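Local coordinates for universal stress protein MT1672 (Mycobacterium tuberculosis, PDB 1TQ8), which belongs to the universal stress protein A family and, as in many relatives, may bind a nucleotide, though its own cellular role is not established, at residues A41-K46 with G94-E99. Sequence-based numbering, arbitrary orientation.
Sequences AGADAK and GAKNVE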
loop_
_atom_site.group_PDB
_atom_site.type_symbol
_atom_site.label_atom_id
_atom_site.label_comp_id
_atom_site.label_asym_id
_atom_site.label_seq_id
_atom_site.Cartn_x
_atom_site.Cartn_y
_atom_site.Cartn_z
ATOM N N ALA A 41 8.164 10.813 -22.917
ATOM C CA ALA A 41 7.929 12.219 -23.213
ATOM C C ALA A 41 8.355 12.535 -24.643
ATOM O O ALA A 41 7.697 13.299 -25.351
ATOM C CB ALA A 41 8.685 13.090 -22.227
ATOM N N GLY A 42 9.467 11.942 -25.056
ATOM C CA GLY A 42 9.963 12.148 -26.405
ATOM C C GLY A 42 10.274 13.579 -26.791
ATOM O O GLY A 42 10.988 14.294 -26.083
ATOM N N ALA A 43 9.723 14.006 -27.921
ATOM C CA ALA A 43 9.981 15.349 -28.408
ATOM C C ALA A 43 8.745 16.224 -28.486
ATOM O O ALA A 43 8.836 17.407 -28.810
ATOM C CB ALA A 43 10.646 15.273 -29.769
ATOM N N ASP A 44 7.590 15.648 -28.184
ATOM C CA ASP A 44 6.356 16.410 -28.245
ATOM C C ASP A 44 5.716 16.626 -26.880
ATOM O O ASP A 44 4.747 17.375 -26.750
ATOM C CB ASP A 44 5.378 15.720 -29.195
ATOM C CG ASP A 44 5.982 15.483 -30.571
ATOM O OD1 ASP A 44 6.510 16.456 -31.162
ATOM O OD2 ASP A 44 5.930 14.331 -31.062
ATOM N N ALA A 45 6.261 15.982 -25.856
ATOM C CA ALA A 45 5.705 16.138 -24.522
ATOM C C ALA A 45 6.669 16.839 -23.585
ATOM O O ALA A 45 7.884 16.824 -23.790
ATOM C CB ALA A 45 5.320 14.779 -23.949
ATOM N N LYS A 46 6.107 17.459 -22.558
ATOM C CA LYS A 46 6.890 18.158 -21.551
ATOM C C LYS A 46 7.271 17.176 -20.440
ATOM O O LYS A 46 6.439 16.398 -19.972
ATOM C CB LYS A 46 6.076 19.327 -20.977
ATOM C CG LYS A 46 6.730 20.021 -19.789
ATOM C CD LYS A 46 6.215 21.450 -19.584
ATOM C CE LYS A 46 4.703 21.514 -19.419
ATOM N NZ LYS A 46 4.233 22.918 -19.216
ATOM N N GLY A 94 16.317 11.186 -25.648
ATOM C CA GLY A 94 15.356 11.653 -26.632
ATOM C C GLY A 94 14.370 12.708 -26.170
ATOM O O GLY A 94 13.626 13.253 -26.989
ATOM N N ALA A 95 14.345 12.994 -24.871
ATOM C CA ALA A 95 13.441 14.000 -24.336
ATOM C C ALA A 95 13.958 15.376 -24.744
ATOM O O ALA A 95 15.075 15.750 -24.388
ATOM C CB ALA A 95 13.376 13.882 -22.817
ATOM N N LYS A 96 13.150 16.126 -25.487
ATOM C CA LYS A 96 13.543 17.458 -25.955
ATOM C C LYS A 96 13.213 18.587 -24.983
ATOM O O LYS A 96 14.036 19.468 -24.740
ATOM C CB LYS A 96 12.864 17.783 -27.293
ATOM C CG LYS A 96 13.261 16.914 -28.477
ATOM C CD LYS A 96 14.605 17.321 -29.068
ATOM C CE LYS A 96 14.821 16.676 -30.442
ATOM N NZ LYS A 96 13.730 17.027 -31.421
ATOM N N ASN A 97 11.999 18.562 -24.441
ATOM C CA ASN A 97 11.534 19.599 -23.526
ATOM C C ASN A 97 11.578 19.134 -22.072
ATOM O O ASN A 97 10.636 18.513 -21.575
ATOM C CB ASN A 97 10.110 19.985 -23.912
ATOM C CG ASN A 97 9.838 19.754 -25.389
ATOM O OD1 ASN A 97 10.590 20.219 -26.245
ATOM N ND2 ASN A 97 8.768 19.029 -25.695
ATOM N N VAL A 98 12.665 19.469 -21.388
ATOM C CA VAL A 98 12.857 19.053 -20.012
ATOM C C VAL A 98 13.146 20.194 -19.052
ATOM O O VAL A 98 13.921 21.093 -19.362
ATOM C CB VAL A 98 14.027 18.049 -19.930
ATOM C CG1 VAL A 98 14.198 17.548 -18.506
ATOM C CG2 VAL A 98 13.776 16.884 -20.885
ATOM N N GLU A 99 12.506 20.166 -17.889
ATOM C CA GLU A 99 12.758 21.176 -16.872
ATOM C C GLU A 99 12.881 20.477 -15.523
ATOM O O GLU A 99 12.331 19.394 -15.314
ATOM C CB GLU A 99 11.657 22.244 -16.860
ATOM C CG GLU A 99 10.260 21.752 -16.567
ATOM C CD GLU A 99 9.195 22.812 -16.862
ATOM O OE1 GLU A 99 8.686 22.855 -18.008
ATOM O OE2 GLU A 99 8.873 23.609 -15.950
HETATM O O HOH W 1 10.345 15.982 -24.056
#
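G42 and K96 meet through the backbone: K96 N donates to G42 O at 2.9 Å, in a fairly straight bond with the donor tilted only slightly from the carbonyl plane. A95 CA adds a C-H...O contact to G42 O at 3.0 Å, and a water donates to the same G42 O at 2.7 Å. That water also donates to A45 O and accepts from N97 N, bridging the two backbones. N97 backs it up with its side chain: N97 ND2 reaches A45 O at 3.0 Å, but the bond is bent and comes from above the carbonyl plane. A chi1 of -27°, well off a staggered value, keeps N97 CG beside the backbone N and turns the amide to A45 O.

The solvent side belongs to A43 and K96, both exposed, although A43 CB and K96 CG make a short carbon-carbon approach of 3.3 Å. The lysine chain, bent at chi2 and chi4, curls so that K96 NZ returns to within 3.9 Å of A43 CB. At the other end K46 crosses E99 at a slant, and K46 CD lies 3.3 Å from E99 OE1; the amine itself turns to a salt bridge with E118.

G42 leaves helix 28-41 with positive phi, and G94 ends helix 79-91 in a Schellman motif. Two helix-to-strand turns thus lie side by side, leading into the adjacent parallel strands 46-52 and 97-103, as expected of the Rossmann-like alpha/beta fold of universal stress proteins.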